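Local coordinates for ileal bile acid-binding protein (Danio rerio, PDB 3ELX), which binds cholate at several sites and probably serves as a cytoplasmic carrier of bile acids and related lipids, at residues V87-G91 with G92-I96; I44-G48 with D49-W53; E19-C22 with K23-I27. All blocks are in the same frame, centred on the assembly; numbering follows the deposited sequence.

Interaction 1: V87-G91 with G92-I96; sequences VSMEG and GKLTI
Met89 and Leu94 face each other across a tight antiparallel hairpin, and their side chains meet obliquely on one face of the sheet. Met89 starts with CG anti to its backbone N (chi1 -169°), runs out extended and then bends at the thioether, which brings its CE to 3.6 Å from Leu94 CD2. Val87 CG1 also comes to Leu94 CD2, at 3.9 Å, so this methyl touches both Met89 and Val87. The same CG1 lies 3.9 Å from Ile96 CG1, and CG2 of the valine approaches the same isoleucine atom. The valine thus crosses two side chains at an angle, Leu94 through CG1 and Ile96 through both branches.

The opposite face is polar. Ser88 and Thr95 form a hydrogen-bonded pair, with Ser88 OG set 3.7 Å from Thr95 CB, a van der Waals approach. Lys93 begins beside the turn, its CB 3.5 Å from Glu90 O, and its bent chain then leads away from the first strand. Two pairs of backbone bonds tie the strands: Thr95 N to Ser88 O and back, and Glu90 N to Lys93 O and back. The last of these, Lys93 N to Glu90 O at 3.0 Å, meets the oxygen from above the carbonyl plane as the chain closes a type I' turn, the classic two-residue hairpin link. Gly91 and Gly92 fill its two central positions, both with positive phi; a CB on Gly92 would collide with Gly91 O.

Leu94 belongs to a site where cholate has been seen in this protein, though none is bound here. Around the hairpin, Leu94 and Ile96 bond through their backbones to strand 102-108 and Val87 likewise to Gly70, and the Met89 and Leu94 side chains reach over to Val69 and strand 50-57.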
# COMPACT_ATOMS: atom_id res chain seq x y z
N VAL A 87 -9.01 4.05 -9.28
CA VAL A 87 -7.57 3.83 -9.35
C VAL A 87 -7.11 4.05 -10.79
O VAL A 87 -7.81 3.68 -11.74
CB VAL A 87 -7.24 2.38 -8.90
CG1 VAL A 87 -5.74 2.10 -9.00
CG2 VAL A 87 -7.74 2.18 -7.48
N SER A 88 -5.95 4.69 -10.96
CA SER A 88 -5.42 4.90 -12.30
C SER A 88 -4.09 4.18 -12.47
O SER A 88 -3.44 3.82 -11.50
CB SER A 88 -5.25 6.39 -12.61
OG SER A 88 -4.34 6.99 -11.72
N MET A 89 -3.71 3.95 -13.72
CA MET A 89 -2.41 3.38 -14.00
C MET A 89 -1.77 4.12 -15.16
O MET A 89 -2.45 4.48 -16.13
CB MET A 89 -2.53 1.89 -14.33
CG MET A 89 -1.17 1.18 -14.37
SD MET A 89 -1.27 -0.40 -15.21
CE MET A 89 -2.09 -1.34 -13.93
N GLU A 90 -0.47 4.38 -15.04
CA GLU A 90 0.29 5.03 -16.09
C GLU A 90 1.69 4.44 -16.03
O GLU A 90 2.31 4.43 -14.97
CB GLU A 90 0.29 6.55 -15.86
CG GLU A 90 1.19 7.38 -16.79
CD GLU A 90 2.47 7.82 -16.10
OE1 GLU A 90 2.39 8.48 -15.04
OE2 GLU A 90 3.56 7.52 -16.64
N GLY A 91 2.15 3.92 -17.16
CA GLY A 91 3.49 3.34 -17.27
C GLY A 91 3.80 2.25 -16.26
O GLY A 91 4.93 2.15 -15.77
N GLY A 92 2.79 1.43 -15.94
CA GLY A 92 2.95 0.31 -15.01
C GLY A 92 2.81 0.69 -13.54
O GLY A 92 2.89 -0.18 -12.66
N LYS A 93 2.62 1.98 -13.27
CA LYS A 93 2.45 2.48 -11.89
C LYS A 93 0.98 2.75 -11.58
O LYS A 93 0.30 3.47 -12.31
CB LYS A 93 3.21 3.79 -11.68
CG LYS A 93 4.72 3.78 -11.88
CD LYS A 93 5.26 5.20 -11.73
CE LYS A 93 5.68 5.55 -10.30
NZ LYS A 93 4.74 5.11 -9.21
N LEU A 94 0.50 2.15 -10.48
CA LEU A 94 -0.85 2.41 -9.98
C LEU A 94 -0.84 3.64 -9.09
O LEU A 94 0.10 3.83 -8.32
CB LEU A 94 -1.33 1.23 -9.14
CG LEU A 94 -1.64 -0.07 -9.87
CD1 LEU A 94 -1.84 -1.18 -8.87
CD2 LEU A 94 -2.87 0.09 -10.74
N THR A 95 -1.89 4.46 -9.18
CA THR A 95 -2.10 5.53 -8.22
C THR A 95 -3.46 5.34 -7.57
O THR A 95 -4.49 5.30 -8.25
CB THR A 95 -2.02 6.94 -8.87
OG1 THR A 95 -0.70 7.16 -9.39
CG2 THR A 95 -2.32 8.03 -7.83
N ILE A 96 -3.44 5.20 -6.25
CA ILE A 96 -4.66 5.10 -5.47
C ILE A 96 -4.72 6.35 -4.62
O ILE A 96 -3.80 6.63 -3.84
CB ILE A 96 -4.69 3.87 -4.55
CG1 ILE A 96 -4.40 2.59 -5.35
CG2 ILE A 96 -6.03 3.79 -3.81
CD1 ILE A 96 -4.36 1.32 -4.51

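Interaction 2: I44-G48 with D49-W53; sequences IVQNG and DDFTW
Ile44 and Trp53 show how an aliphatic branch can rest on the face of an indole. The two point the same way from a non-hydrogen-bonded pair, and Ile44 CD1 sits 3.6 Å from the centroid of the six-membered ring of Trp53, over its face and only 13° off the normal. The second CH-pi contact is made by Gln46, whose CG lies 3.8 Å from the Phe51 centroid. If an alanine stood in place of Trp53, Ile44 CD1 would probably lose the surface it rests on and its ethyl arm would be freer to turn. Between the two pairs, Ile44 CG2 comes to the edge of the Phe51 ring, 3.9 Å from CD2.

Backbone bonds make this a beta hairpin of the fatty-acid-binding-protein barrel, closed by a type II' turn from Asn47 to Asp50. Gly48 takes the first central position at positive phi, where a CB would clash with Asp49 N. Val45 and Thr52 exchange two nearly straight bonds, and Asn47 N gives Asp50 O another at 2.8 Å.

On the other face a water bridges the strands, hydrogen-bonded to Val45 O (3.0 Å), to Asp50 OD1 and to Thr52 OG1. On the ring side the ring of Phe67 of strand 61-68 meets that of Phe51, the planes nearly parallel, and Ile44 and Gln46 reach Phe6.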
# COMPACT_ATOMS: atom_id res chain seq x y z
N ILE A 44 -1.16 -10.36 -4.06
CA ILE A 44 -1.87 -9.71 -5.16
C ILE A 44 -2.31 -10.72 -6.21
O ILE A 44 -1.54 -11.60 -6.60
CB ILE A 44 -1.01 -8.61 -5.83
CG1 ILE A 44 -0.48 -7.63 -4.78
CG2 ILE A 44 -1.85 -7.85 -6.90
CD1 ILE A 44 0.72 -6.83 -5.25
N VAL A 45 -3.57 -10.61 -6.63
CA VAL A 45 -4.06 -11.32 -7.81
C VAL A 45 -4.46 -10.25 -8.81
O VAL A 45 -5.36 -9.44 -8.55
CB VAL A 45 -5.24 -12.28 -7.49
CG1 VAL A 45 -5.71 -12.96 -8.77
CG2 VAL A 45 -4.83 -13.32 -6.45
N GLN A 46 -3.74 -10.21 -9.93
CA GLN A 46 -3.99 -9.23 -10.97
C GLN A 46 -4.46 -9.97 -12.22
O GLN A 46 -3.73 -10.80 -12.78
CB GLN A 46 -2.73 -8.44 -11.29
CG GLN A 46 -2.92 -7.48 -12.45
CD GLN A 46 -1.64 -6.85 -12.96
OE1 GLN A 46 -1.69 -5.93 -13.77
NE2 GLN A 46 -0.48 -7.35 -12.52
N ASN A 47 -5.69 -9.68 -12.63
CA ASN A 47 -6.23 -10.19 -13.87
C ASN A 47 -6.54 -8.99 -14.76
O ASN A 47 -7.64 -8.42 -14.73
CB ASN A 47 -7.45 -11.08 -13.61
CG ASN A 47 -7.10 -12.34 -12.80
OD1 ASN A 47 -5.98 -12.84 -12.83
ND2 ASN A 47 -8.08 -12.85 -12.06
N GLY A 48 -5.55 -8.58 -15.55
CA GLY A 48 -5.65 -7.35 -16.32
C GLY A 48 -5.81 -6.14 -15.42
O GLY A 48 -4.97 -5.88 -14.55
N ASP A 49 -6.90 -5.41 -15.62
CA ASP A 49 -7.21 -4.21 -14.83
C ASP A 49 -7.85 -4.56 -13.49
O ASP A 49 -8.04 -3.68 -12.64
CB ASP A 49 -8.17 -3.31 -15.59
CG ASP A 49 -7.54 -2.68 -16.82
OD1 ASP A 49 -8.31 -2.26 -17.71
OD2 ASP A 49 -6.30 -2.61 -16.89
N ASP A 50 -8.18 -5.84 -13.31
CA ASP A 50 -8.89 -6.31 -12.12
C ASP A 50 -7.90 -6.79 -11.05
O ASP A 50 -7.22 -7.80 -11.25
CB ASP A 50 -9.85 -7.42 -12.55
CG ASP A 50 -10.68 -7.99 -11.41
OD1 ASP A 50 -10.19 -8.06 -10.27
OD2 ASP A 50 -11.82 -8.43 -11.70
N PHE A 51 -7.83 -6.07 -9.93
CA PHE A 51 -6.90 -6.41 -8.84
C PHE A 51 -7.62 -6.84 -7.58
O PHE A 51 -8.65 -6.27 -7.22
CB PHE A 51 -6.05 -5.21 -8.44
CG PHE A 51 -4.98 -4.84 -9.42
CD1 PHE A 51 -5.28 -4.13 -10.57
CD2 PHE A 51 -3.64 -5.17 -9.15
CE1 PHE A 51 -4.29 -3.77 -11.47
CE2 PHE A 51 -2.63 -4.81 -10.05
CZ PHE A 51 -2.96 -4.11 -11.21
N THR A 52 -7.05 -7.84 -6.90
CA THR A 52 -7.41 -8.15 -5.51
C THR A 52 -6.12 -8.02 -4.72
O THR A 52 -5.15 -8.74 -4.98
CB THR A 52 -7.97 -9.58 -5.36
OG1 THR A 52 -9.10 -9.74 -6.23
CG2 THR A 52 -8.38 -9.85 -3.91
N TRP A 53 -6.12 -7.09 -3.77
CA TRP A 53 -4.88 -6.68 -3.11
C TRP A 53 -5.05 -6.90 -1.62
O TRP A 53 -5.86 -6.23 -0.98
CB TRP A 53 -4.66 -5.20 -3.41
CG TRP A 53 -3.26 -4.73 -3.18
CD1 TRP A 53 -2.61 -4.61 -1.98
CD2 TRP A 53 -2.34 -4.30 -4.19
NE1 TRP A 53 -1.34 -4.13 -2.18
CE2 TRP A 53 -1.15 -3.93 -3.53
CE3 TRP A 53 -2.41 -4.18 -5.58
CZ2 TRP A 53 -0.03 -3.45 -4.22
CZ3 TRP A 53 -1.29 -3.71 -6.27
CH2 TRP A 53 -0.12 -3.36 -5.58
O HOH W 1 -8.30 -9.91 -9.02

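Interaction 3: E19-C22 with K23-I27; sequences EPFC and KLIGI
Phe21 and Ile25 meet one turn apart at the end of helix 18-24, where a Schellman motif stops the helix. Ile25 CG2 lies over one face of the Phe21 ring, toward its rim and 4.3 Å from the centroid, while Ile25 CD1 reaches Phe21 CE2 at 3.6 Å. With chi1 at 176°, Phe21 CG lies opposite the backbone N and beside the carbonyl carbon, which carries the ring outward from the helix, with a slight lean toward the C-terminal end, where Ile25 can meet it.

Behind these side chains stand the backbone bonds. Lys23 N, Leu24 N and Ile25 N bond in helical fashion to Glu19 O, Pro20 O and Phe21 O. Gly26 then leaves the helix at positive phi, and Ile27 N turns back to Cys22 O at 2.8 Å, while Ile27 CG1 settles 3.8 Å from Cys22 CB.

Further out, Tyr101, which contacts cholate in a crystal structure of this protein, meets Phe21 edge-to-face. Strand 111-119 also touches this side, and Ile32 of helix 29-34 packs against Cys22 and Ile27, completing the helical lid familiar in this family. At the surface Lys23 arches back along its helix, bringing CE to 3.3 Å from Glu19 O.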
# COMPACT_ATOMS: atom_id res chain seq x y z
N GLU A 19 8.32 6.24 10.31
CA GLU A 19 7.94 7.02 11.49
C GLU A 19 7.37 8.41 11.16
O GLU A 19 6.28 8.73 11.64
CB GLU A 19 9.06 7.06 12.52
CG GLU A 19 9.40 5.66 13.00
CD GLU A 19 10.33 5.61 14.19
OE1 GLU A 19 10.52 6.65 14.87
OE2 GLU A 19 10.86 4.50 14.45
N PRO A 20 8.07 9.23 10.35
CA PRO A 20 7.47 10.53 10.01
C PRO A 20 6.13 10.42 9.27
O PRO A 20 5.24 11.23 9.52
CB PRO A 20 8.52 11.18 9.10
CG PRO A 20 9.79 10.48 9.42
CD PRO A 20 9.41 9.08 9.75
N PHE A 21 5.98 9.42 8.40
CA PHE A 21 4.73 9.25 7.66
C PHE A 21 3.59 8.89 8.62
O PHE A 21 2.53 9.50 8.58
CB PHE A 21 4.85 8.20 6.56
CG PHE A 21 3.55 7.92 5.85
CD1 PHE A 21 3.13 8.72 4.79
CD2 PHE A 21 2.74 6.86 6.25
CE1 PHE A 21 1.92 8.46 4.15
CE2 PHE A 21 1.53 6.60 5.61
CZ PHE A 21 1.12 7.41 4.56
N CYS A 22 3.83 7.91 9.49
CA CYS A 22 2.81 7.46 10.42
C CYS A 22 2.42 8.58 11.39
O CYS A 22 1.24 8.75 11.71
CB CYS A 22 3.26 6.21 11.17
SG CYS A 22 3.29 4.72 10.17
N LYS A 23 3.41 9.34 11.83
CA LYS A 23 3.16 10.50 12.69
C LYS A 23 2.31 11.56 12.00
O LYS A 23 1.42 12.16 12.62
CB LYS A 23 4.47 11.11 13.18
CG LYS A 23 5.16 10.30 14.28
CD LYS A 23 6.41 11.00 14.79
CE LYS A 23 7.60 10.79 13.86
NZ LYS A 23 8.77 11.63 14.26
N LEU A 24 2.57 11.79 10.71
CA LEU A 24 1.85 12.83 9.97
C LEU A 24 0.38 12.46 9.75
O LEU A 24 -0.50 13.32 9.92
CB LEU A 24 2.54 13.15 8.64
CG LEU A 24 1.98 14.31 7.81
CD1 LEU A 24 2.04 15.64 8.56
CD2 LEU A 24 2.69 14.42 6.47
N ILE A 25 0.11 11.21 9.41
CA ILE A 25 -1.27 10.75 9.19
C ILE A 25 -2.01 10.37 10.49
O ILE A 25 -3.16 9.93 10.44
CB ILE A 25 -1.39 9.62 8.12
CG1 ILE A 25 -0.71 8.33 8.61
CG2 ILE A 25 -0.85 10.08 6.76
CD1 ILE A 25 -1.21 7.06 7.93
N GLY A 26 -1.34 10.55 11.62
CA GLY A 26 -1.98 10.48 12.94
C GLY A 26 -2.01 9.13 13.64
O GLY A 26 -2.88 8.88 14.48
N ILE A 27 -1.06 8.26 13.30
CA ILE A 27 -0.91 6.98 13.98
C ILE A 27 -0.29 7.21 15.37
O ILE A 27 0.72 7.92 15.48
CB ILE A 27 -0.04 5.98 13.16
CG1 ILE A 27 -0.51 5.88 11.70
CG2 ILE A 27 0.03 4.59 13.84
CD1 ILE A 27 -1.94 5.39 11.50

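In the fold
Interactions 1 and 2 are hairpins of one antiparallel sheet, whereas interaction 3 is a helix end in the lid, with its centre 24 Å and 28 Å from theirs. Interaction 2 is partly buried and rich in aromatic rings; interactions 1 and 3 are surface contacts built mainly on aliphatic groups and backbone bonds, with a single ring in interaction 3. The two hairpins touch: Leu94 CD1 packs 3.7 Å from Trp53 CZ3, so distant strands share one apolar patch. Interaction 3 lies across the chain's centre from interaction 2. Glycines at positive phi serve all three, turning strands in two and ending a helix in the third.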